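Local coordinates for protein serine protease (Arthrobacter nicotinovorans, PDB 3WY8) that probably cleaves peptide bonds as the catalytic domain of a trypsin-like serine protease, with keratin apparently among its substrates, at residues Thr81-Asn86 with Gln90-Phe95; His43-Gly48 with Lys75-Pro80; Lys126-Pro131 with Asn179-Tyr184. One frame throughout, in Å; residues are numbered along the deposited sequence.

Contact 1: Thr81-Asn86 with Gln90-Phe95; sequences TQWASN and QYDTAF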
loop_
_atom_site.group_PDB
_atom_site.type_symbol
_atom_site.label_atom_id
_atom_site.label_comp_id
_atom_site.label_asym_id
_atom_site.label_seq_id
_atom_site.Cartn_x
_atom_site.Cartn_y
_atom_site.Cartn_z
ATOM N N THR A 81 -10.896 1.459 -12.725
ATOM C CA THR A 81 -11.941 2.408 -13.119
ATOM C C THR A 81 -12.853 2.728 -11.943
ATOM O O THR A 81 -13.218 3.888 -11.718
ATOM C CB THR A 81 -12.806 1.835 -14.274
ATOM O OG1 THR A 81 -11.951 1.378 -15.326
ATOM C CG2 THR A 81 -13.757 2.895 -14.818
ATOM N N GLN A 82 -13.208 1.686 -11.195
ATOM C CA GLN A 82 -14.092 1.810 -10.045
ATOM C C GLN A 82 -13.538 2.767 -8.999
ATOM O O GLN A 82 -14.309 3.451 -8.322
ATOM C CB GLN A 82 -14.376 0.441 -9.428
ATOM C CG GLN A 82 -15.181 -0.508 -10.327
ATOM C CD GLN A 82 -14.312 -1.353 -11.248
ATOM O OE1 GLN A 82 -13.204 -0.962 -11.623
ATOM N NE2 GLN A 82 -14.817 -2.529 -11.618
ATOM N N TRP A 83 -12.212 2.828 -8.874
ATOM C CA TRP A 83 -11.597 3.835 -8.013
ATOM C C TRP A 83 -11.520 5.224 -8.661
ATOM O O TRP A 83 -12.027 6.208 -8.111
ATOM C CB TRP A 83 -10.208 3.422 -7.486
ATOM C CG TRP A 83 -9.735 4.479 -6.544
ATOM C CD1 TRP A 83 -8.822 5.465 -6.796
ATOM C CD2 TRP A 83 -10.246 4.728 -5.233
ATOM N NE1 TRP A 83 -8.709 6.294 -5.706
ATOM C CE2 TRP A 83 -9.573 5.862 -4.731
ATOM C CE3 TRP A 83 -11.201 4.092 -4.426
ATOM C CZ2 TRP A 83 -9.822 6.375 -3.460
ATOM C CZ3 TRP A 83 -11.448 4.600 -3.159
ATOM C CH2 TRP A 83 -10.757 5.733 -2.687
ATOM N N ALA A 84 -10.858 5.295 -9.812
ATOM C CA ALA A 84 -10.553 6.563 -10.472
ATOM C C ALA A 84 -11.800 7.328 -10.914
ATOM O O ALA A 84 -11.804 8.564 -10.924
ATOM C CB ALA A 84 -9.626 6.319 -11.660
ATOM N N SER A 85 -12.855 6.589 -11.258
ATOM C CA SER A 85 -14.096 7.183 -11.765
ATOM C C SER A 85 -15.201 7.283 -10.717
ATOM O O SER A 85 -16.066 8.158 -10.813
ATOM C CB SER A 85 -14.607 6.397 -12.976
ATOM O OG SER A 85 -15.732 7.035 -13.558
ATOM N N ASN A 86 -15.175 6.402 -9.721
ATOM C CA ASN A 86 -16.270 6.333 -8.746
ATOM C C ASN A 86 -15.872 6.433 -7.269
ATOM O O ASN A 86 -16.739 6.560 -6.400
ATOM C CB ASN A 86 -17.110 5.069 -8.980
ATOM C CG ASN A 86 -17.822 5.074 -10.328
ATOM O OD1 ASN A 86 -18.302 6.113 -10.791
ATOM N ND2 ASN A 86 -17.894 3.908 -10.961
ATOM N N GLN A 90 -14.433 -0.485 -2.314
ATOM C CA GLN A 90 -14.225 -1.912 -2.567
ATOM C C GLN A 90 -12.941 -2.160 -3.351
ATOM O O GLN A 90 -12.305 -3.212 -3.209
ATOM C CB GLN A 90 -15.410 -2.526 -3.323
ATOM C CG GLN A 90 -15.145 -3.957 -3.781
ATOM C CD GLN A 90 -16.397 -4.742 -4.107
ATOM O OE1 GLN A 90 -17.517 -4.234 -4.010
ATOM N NE2 GLN A 90 -16.210 -6.000 -4.498
ATOM N N TYR A 91 -12.570 -1.183 -4.175
ATOM C CA TYR A 91 -11.446 -1.328 -5.087
ATOM C C TYR A 91 -10.329 -0.323 -4.791
ATOM O O TYR A 91 -9.672 0.176 -5.707
ATOM C CB TYR A 91 -11.939 -1.210 -6.538
ATOM C CG TYR A 91 -13.086 -2.146 -6.872
ATOM C CD1 TYR A 91 -12.856 -3.494 -7.134
ATOM C CD2 TYR A 91 -14.401 -1.680 -6.916
ATOM C CE1 TYR A 91 -13.909 -4.361 -7.439
ATOM C CE2 TYR A 91 -15.460 -2.538 -7.230
ATOM C CZ TYR A 91 -15.205 -3.873 -7.488
ATOM O OH TYR A 91 -16.245 -4.725 -7.797
ATOM N N ASP A 92 -10.104 -0.051 -3.504
ATOM C CA ASP A 92 -9.076 0.901 -3.078
ATOM C C ASP A 92 -7.686 0.259 -3.068
ATOM O O ASP A 92 -7.093 0.027 -2.015
ATOM C CB ASP A 92 -9.427 1.501 -1.704
ATOM C CG ASP A 92 -8.527 2.671 -1.320
ATOM O OD1 ASP A 92 -7.855 3.236 -2.210
ATOM O OD2 ASP A 92 -8.503 3.027 -0.116
ATOM N N THR A 93 -7.184 -0.042 -4.261
ATOM C CA THR A 93 -5.812 -0.487 -4.447
ATOM C C THR A 93 -5.355 0.046 -5.789
ATOM O O THR A 93 -6.149 0.156 -6.724
ATOM C CB THR A 93 -5.679 -2.028 -4.410
ATOM O OG1 THR A 93 -6.019 -2.505 -3.104
ATOM C CG2 THR A 93 -4.253 -2.476 -4.727
ATOM N N ALA A 94 -4.077 0.391 -5.869
ATOM C CA ALA A 94 -3.497 0.881 -7.104
ATOM C C ALA A 94 -2.016 0.541 -7.165
ATOM O O ALA A 94 -1.420 0.119 -6.173
ATOM C CB ALA A 94 -3.718 2.382 -7.231
ATOM N N PHE A 95 -1.433 0.706 -8.347
ATOM C CA PHE A 95 -0.049 0.350 -8.562
ATOM C C PHE A 95 0.659 1.478 -9.278
ATOM O O PHE A 95 0.170 2.011 -10.273
ATOM C CB PHE A 95 0.063 -0.962 -9.347
ATOM C CG PHE A 95 -0.614 -2.113 -8.670
ATOM C CD1 PHE A 95 0.082 -2.919 -7.777
ATOM C CD2 PHE A 95 -1.968 -2.362 -8.887
ATOM C CE1 PHE A 95 -0.552 -3.977 -7.125
ATOM C CE2 PHE A 95 -2.616 -3.412 -8.235
ATOM C CZ PHE A 95 -1.905 -4.224 -7.356
HETATM O O HOH W 1 -17.389 -3.476 -9.978
#
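Apolar contact between Gln82 and Tyr91 forms one side of this junction between the helical turn 81-84 and the chain leading into strand 94-98. The aliphatic stem of Gln82 bears on one flank of the phenol, with Gln82 CB 3.3 Å from Tyr91 CD2 and CG following along the same bond. The chain then bends at chi2, which carries the amide over that ring face near its rim, the two planes 35° apart. On the opposite face lies Gln90 CG, 3.6 Å above the ring centre, so the tyrosine is held between two glutamine side chains.

The other side sets a carboxylate against an indole. Trp83 has CG opposite the backbone N (chi1 -176°), which carries the indole to Asp92, and the ring runs alongside that residue with ring and carboxylate planes only 12° apart. Asp92 OD1 sits above one face, toward the rim, 3.9 Å from Trp83 CH2. Trp83 CB also lies 3.7 Å from Tyr91 O.

Polar linkage is indirect. One water accepts from Gln82 NE2 at 3.2 Å and is hydrogen-bonded to Tyr91 OH at 2.8 Å, bridging the outer ends of both side chains. The indole N-H goes to the backbone oxygen of Asn46, which would restrain the ring's rotation, while Asp92 OD2 bonds with His43 ND1 and Ser190 OG.

Asp92, His43 and Ser171 are consistent with the catalytic triad expected of a trypsin-like protease. The indole thus flanks the carboxylate without bonding to it, and the hydrogen bonds of Asp92 come from residues beyond these two segments.

Contact 2: His43-Gly48 with Lys75-Pro80; sequences HCLNEG and KALYAP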
loop_
_atom_site.group_PDB
_atom_site.type_symbol
_atom_site.label_atom_id
_atom_site.label_comp_id
_atom_site.label_asym_id
_atom_site.label_seq_id
_atom_site.Cartn_x
_atom_site.Cartn_y
_atom_site.Cartn_z
ATOM N N HIS A 43 -6.408 5.545 -3.016
ATOM C CA HIS A 43 -6.469 6.903 -2.452
ATOM C C HIS A 43 -5.101 7.533 -2.173
ATOM O O HIS A 43 -5.015 8.716 -1.828
ATOM C CB HIS A 43 -7.431 6.976 -1.246
ATOM C CG HIS A 43 -6.865 6.468 0.045
ATOM N ND1 HIS A 43 -7.165 5.220 0.552
ATOM C CD2 HIS A 43 -6.075 7.068 0.966
ATOM C CE1 HIS A 43 -6.552 5.062 1.713
ATOM N NE2 HIS A 43 -5.888 6.170 1.989
ATOM N N CYS A 44 -4.038 6.753 -2.361
ATOM C CA CYS A 44 -2.675 7.258 -2.232
ATOM C C CYS A 44 -2.117 7.770 -3.559
ATOM O O CYS A 44 -0.985 8.245 -3.612
ATOM C CB CYS A 44 -1.742 6.182 -1.670
ATOM S SG CYS A 44 -2.083 5.694 0.048
ATOM N N LEU A 45 -2.896 7.669 -4.632
ATOM C CA LEU A 45 -2.419 8.159 -5.929
ATOM C C LEU A 45 -3.501 8.705 -6.864
ATOM O O LEU A 45 -3.196 9.141 -7.974
ATOM C CB LEU A 45 -1.546 7.100 -6.635
ATOM C CG LEU A 45 -2.079 5.687 -6.890
ATOM C CD1 LEU A 45 -3.238 5.691 -7.894
ATOM C CD2 LEU A 45 -0.942 4.808 -7.403
ATOM N N ASN A 46 -4.756 8.671 -6.422
ATOM C CA ASN A 46 -5.864 9.184 -7.227
ATOM C C ASN A 46 -6.967 9.718 -6.322
ATOM O O ASN A 46 -7.293 9.098 -5.311
ATOM C CB ASN A 46 -6.399 8.098 -8.171
ATOM C CG ASN A 46 -7.555 8.590 -9.033
ATOM O OD1 ASN A 46 -8.687 8.673 -8.569
ATOM N ND2 ASN A 46 -7.268 8.920 -10.290
ATOM N N GLU A 47 -7.541 10.861 -6.699
ATOM C CA GLU A 47 -8.553 11.544 -5.878
ATOM C C GLU A 47 -9.745 10.673 -5.460
ATOM O O GLU A 47 -10.322 10.882 -4.389
ATOM C CB GLU A 47 -9.046 12.818 -6.573
ATOM C CG GLU A 47 -7.985 13.899 -6.711
ATOM C CD GLU A 47 -8.526 15.178 -7.321
ATOM O OE1 GLU A 47 -8.397 16.237 -6.674
ATOM O OE2 GLU A 47 -9.094 15.124 -8.433
ATOM N N GLY A 48 -10.115 9.713 -6.306
ATOM C CA GLY A 48 -11.168 8.745 -5.986
ATOM C C GLY A 48 -12.529 9.349 -5.667
ATOM O O GLY A 48 -12.959 9.334 -4.511
ATOM N N LYS A 75 6.655 7.192 -12.829
ATOM C CA LYS A 75 6.418 7.603 -14.207
ATOM C C LYS A 75 4.952 7.428 -14.595
ATOM O O LYS A 75 4.436 8.186 -15.406
ATOM C CB LYS A 75 7.359 6.906 -15.194
ATOM C CG LYS A 75 7.187 5.419 -15.337
ATOM C CD LYS A 75 7.920 4.918 -16.574
ATOM C CE LYS A 75 7.645 3.446 -16.780
ATOM N NZ LYS A 75 8.644 2.791 -17.666
ATOM N N ALA A 76 4.277 6.444 -14.002
ATOM C CA ALA A 76 2.861 6.213 -14.287
ATOM C C ALA A 76 2.124 5.642 -13.081
ATOM O O ALA A 76 2.738 5.063 -12.188
ATOM C CB ALA A 76 2.702 5.304 -15.504
ATOM N N LEU A 77 0.806 5.834 -13.061
ATOM C CA LEU A 77 -0.036 5.407 -11.944
ATOM C C LEU A 77 -1.268 4.700 -12.474
ATOM O O LEU A 77 -1.888 5.161 -13.441
ATOM C CB LEU A 77 -0.456 6.610 -11.094
ATOM C CG LEU A 77 0.651 7.539 -10.597
ATOM C CD1 LEU A 77 0.062 8.865 -10.128
ATOM C CD2 LEU A 77 1.478 6.871 -9.502
ATOM N N TYR A 78 -1.622 3.583 -11.839
ATOM C CA TYR A 78 -2.707 2.727 -12.318
ATOM C C TYR A 78 -3.693 2.368 -11.220
ATOM O O TYR A 78 -3.354 1.647 -10.285
ATOM C CB TYR A 78 -2.135 1.453 -12.947
ATOM C CG TYR A 78 -1.218 1.756 -14.104
ATOM C CD1 TYR A 78 -1.720 1.877 -15.400
ATOM C CD2 TYR A 78 0.146 1.965 -13.900
ATOM C CE1 TYR A 78 -0.879 2.178 -16.465
ATOM C CE2 TYR A 78 0.995 2.268 -14.960
ATOM C CZ TYR A 78 0.476 2.373 -16.238
ATOM O OH TYR A 78 1.322 2.672 -17.282
ATOM N N ALA A 79 -4.914 2.874 -11.349
ATOM C CA ALA A 79 -5.994 2.520 -10.442
ATOM C C ALA A 79 -7.154 1.943 -11.253
ATOM O O ALA A 79 -7.324 2.307 -12.422
ATOM C CB ALA A 79 -6.444 3.742 -9.653
ATOM N N PRO A 80 -7.953 1.039 -10.647
ATOM C CA PRO A 80 -9.125 0.526 -11.355
ATOM C C PRO A 80 -10.123 1.638 -11.654
ATOM O O PRO A 80 -10.171 2.643 -10.927
ATOM C CB PRO A 80 -9.734 -0.488 -10.374
ATOM C CG PRO A 80 -9.102 -0.224 -9.066
ATOM C CD PRO A 80 -7.762 0.379 -9.343
#
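Leu45 packs against two residues on one side of strand 72-78 and its extension, and this small hydrocarbon cluster is the close part of the contact. Leu45 CD2 lies 3.8 Å from Leu77 CD2, the two side chains running antiparallel past one another, while Leu45 CD1 reaches Ala79 CB at 4.1 Å. With chi1 at 55°, Leu45 CG stands over its own backbone, flanked by both N and C, and the fork opens so that each methyl serves a different neighbour. Leu77 and Ala79, two apart in an extended chain, both point toward the loop; Tyr78 between them points away, and its side chain touches helix 207-218.

Strand 72-78 belongs to the six-stranded antiparallel barrel of the trypsin-like fold, and the loop carrying His43 and the disulfide-bonded Cys44 folds back across it. Ala94, on the adjacent strand 94-98, also touches Leu45.

The polar side is looser. Asn46 points toward the strand yet makes no close contact with it, its amide being occupied within the loop: OD1 accepts from Gly48 N at 2.9 Å in an Asx turn, the donor tilted 28° from the carbonyl plane, and ND2 binds Gly50 O. Farther out, the exposed Glu47 turns its carboxylate to Ala51 N.

Contact 3: Lys126-Pro131 with Asn179-Tyr184; sequences KSFGYP and NSSSGY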
loop_
_atom_site.group_PDB
_atom_site.type_symbol
_atom_site.label_atom_id
_atom_site.label_comp_id
_atom_site.label_asym_id
_atom_site.label_seq_id
_atom_site.Cartn_x
_atom_site.Cartn_y
_atom_site.Cartn_z
ATOM N N LYS A 126 0.017 -10.138 8.331
ATOM C CA LYS A 126 0.826 -9.126 8.996
ATOM C C LYS A 126 0.894 -7.920 8.061
ATOM O O LYS A 126 1.314 -8.045 6.911
ATOM C CB LYS A 126 2.221 -9.655 9.334
ATOM C CG LYS A 126 3.043 -8.688 10.199
ATOM C CD LYS A 126 4.359 -9.304 10.656
ATOM C CE LYS A 126 5.133 -8.330 11.533
ATOM N NZ LYS A 126 6.365 -8.921 12.138
ATOM N N SER A 127 0.440 -6.772 8.557
ATOM C CA SER A 127 0.388 -5.536 7.780
ATOM C C SER A 127 1.458 -4.564 8.244
ATOM O O SER A 127 1.731 -4.459 9.436
ATOM C CB SER A 127 -0.989 -4.885 7.907
ATOM O OG SER A 127 -0.956 -3.519 7.502
ATOM N N PHE A 128 2.047 -3.851 7.293
ATOM C CA PHE A 128 3.112 -2.897 7.574
ATOM C C PHE A 128 2.747 -1.502 7.103
ATOM O O PHE A 128 1.953 -1.346 6.185
ATOM C CB PHE A 128 4.391 -3.333 6.867
ATOM C CG PHE A 128 5.004 -4.578 7.434
ATOM C CD1 PHE A 128 6.122 -4.496 8.265
ATOM C CD2 PHE A 128 4.484 -5.834 7.126
ATOM C CE1 PHE A 128 6.710 -5.651 8.788
ATOM C CE2 PHE A 128 5.059 -6.996 7.649
ATOM C CZ PHE A 128 6.173 -6.900 8.483
ATOM N N GLY A 129 3.335 -0.487 7.725
ATOM C CA GLY A 129 3.147 0.879 7.256
ATOM C C GLY A 129 3.977 1.900 8.000
ATOM O O GLY A 129 4.679 1.567 8.959
ATOM N N TYR A 130 3.881 3.142 7.535
ATOM C CA TYR A 130 4.507 4.289 8.172
ATOM C C TYR A 130 3.420 5.215 8.731
ATOM O O TYR A 130 3.148 6.274 8.153
ATOM C CB TYR A 130 5.380 5.036 7.160
ATOM C CG TYR A 130 6.682 4.349 6.851
ATOM C CD1 TYR A 130 7.828 4.637 7.586
ATOM C CD2 TYR A 130 6.772 3.407 5.821
ATOM C CE1 TYR A 130 9.034 3.996 7.307
ATOM C CE2 TYR A 130 7.975 2.767 5.531
ATOM C CZ TYR A 130 9.098 3.068 6.279
ATOM O OH TYR A 130 10.292 2.441 6.002
ATOM N N PRO A 131 2.791 4.824 9.861
ATOM C CA PRO A 131 1.750 5.686 10.416
ATOM C C PRO A 131 2.325 7.040 10.821
ATOM O O PRO A 131 3.425 7.099 11.386
ATOM C CB PRO A 131 1.251 4.907 11.639
ATOM C CG PRO A 131 2.368 3.992 12.007
ATOM C CD PRO A 131 3.037 3.638 10.706
ATOM N N ASN A 179 2.784 -14.365 8.721
ATOM C CA ASN A 179 3.369 -13.613 9.837
ATOM C C ASN A 179 4.700 -12.926 9.538
ATOM O O ASN A 179 5.433 -12.555 10.462
ATOM C CB ASN A 179 3.518 -14.527 11.063
ATOM C CG ASN A 179 4.478 -15.691 10.828
ATOM O OD1 ASN A 179 5.103 -15.812 9.766
ATOM N ND2 ASN A 179 4.603 -16.557 11.833
ATOM N N SER A 180 5.010 -12.751 8.255
ATOM C CA SER A 180 6.313 -12.224 7.847
ATOM C C SER A 180 6.225 -11.251 6.674
ATOM O O SER A 180 5.364 -11.386 5.809
ATOM C CB SER A 180 7.260 -13.376 7.487
ATOM O OG SER A 180 8.482 -12.881 6.967
ATOM N N SER A 181 7.146 -10.291 6.654
ATOM C CA SER A 181 7.289 -9.345 5.544
ATOM C C SER A 181 7.825 -10.013 4.282
ATOM O O SER A 181 7.811 -9.413 3.208
ATOM C CB SER A 181 8.220 -8.198 5.944
ATOM O OG SER A 181 9.518 -8.676 6.258
ATOM N N SER A 182 8.308 -11.246 4.421
ATOM C CA SER A 182 8.858 -12.001 3.296
ATOM C C SER A 182 7.783 -12.757 2.505
ATOM O O SER A 182 8.088 -13.391 1.495
ATOM C CB SER A 182 9.934 -12.975 3.786
ATOM O OG SER A 182 9.357 -13.988 4.590
ATOM N N GLY A 183 6.531 -12.666 2.947
ATOM C CA GLY A 183 5.438 -13.432 2.345
ATOM C C GLY A 183 4.817 -12.797 1.112
ATOM O O GLY A 183 5.358 -11.852 0.535
ATOM N N TYR A 184 3.671 -13.337 0.704
ATOM C CA TYR A 184 2.924 -12.813 -0.432
ATOM C C TYR A 184 2.011 -11.678 -0.000
ATOM O O TYR A 184 1.319 -11.786 1.015
ATOM C CB TYR A 184 2.072 -13.910 -1.060
ATOM C CG TYR A 184 2.869 -14.958 -1.792
ATOM C CD1 TYR A 184 3.225 -14.779 -3.127
ATOM C CD2 TYR A 184 3.266 -16.126 -1.150
ATOM C CE1 TYR A 184 3.960 -15.740 -3.809
ATOM C CE2 TYR A 184 4.001 -17.097 -1.823
ATOM C CZ TYR A 184 4.343 -16.893 -3.148
ATOM O OH TYR A 184 5.066 -17.852 -3.819
HETATM O O HOH W 2 8.364 -9.759 9.719
HETATM O O HOH W 3 5.664 -11.181 13.585
#
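The Phe128 ring meets Ser181 obliquely: its far carbon CZ lies 3.5 Å from Ser181 CB, and CE2 is the next to approach. At the ring edge, in its plane, stands a water that accepts from Lys126 NZ at 3.2 Å and, weakly, from Ser181 N. Phe128 CG lies anti to the carbonyl carbon (chi1 -69°), a setting that sends the ring out from the strand to the serine. An alanine here would remove the ring and would probably leave Ser181 CB without its apolar neighbour, opening a gap between strand and turn.

Lys126, two residues earlier on the same strand, makes the other touch. Its fully extended chain passes the backbone of Asn179, bringing CD within 3.4 Å of Asn179 O. The ammonium group runs on to a second water, bound at 2.8 Å to NZ, which donates weakly to that same oxygen. The direct charge partner is Glu5, whose OE2 forms a salt bridge with NZ; the lysine is thus shared between an anion and two waters.

Within the loop, Ser180 to Gly183 form a type I beta turn. Ser180 OG and Ser182 OG share a hydrogen bond of 2.8 Å within it.

The loop is a beta-hairpin connection, joining the antiparallel neighbours 174-177 and 185-188. Strand 124-129 lies between 174-177 and 142-150 in the antiparallel sheet, and Phe128 also touches Ser143 of strand 142-150 and Ile11 of strand 11-18, which belongs to the six-stranded barrel.

In the fold
Contacts 1 and 2 are partly buried neighbours, their centres 8 Å apart, and both reach the six-stranded barrel: strands 94-98 and 72-78 pair through Phe95 O and Tyr78 N. The two contacts also meet at the Asp–His pair of the probable triad. Contact 3, about 22 Å from either between centres and across the chain's centre, is a surface contact on the seven-stranded sheet. Chemistry follows place: contact 2 is purely aliphatic across its segments, contact 1 adds aromatic faces, a carboxylate and one bridging water, and contact 3 combines one aromatic touch with a lysine bound to water and to Glu5.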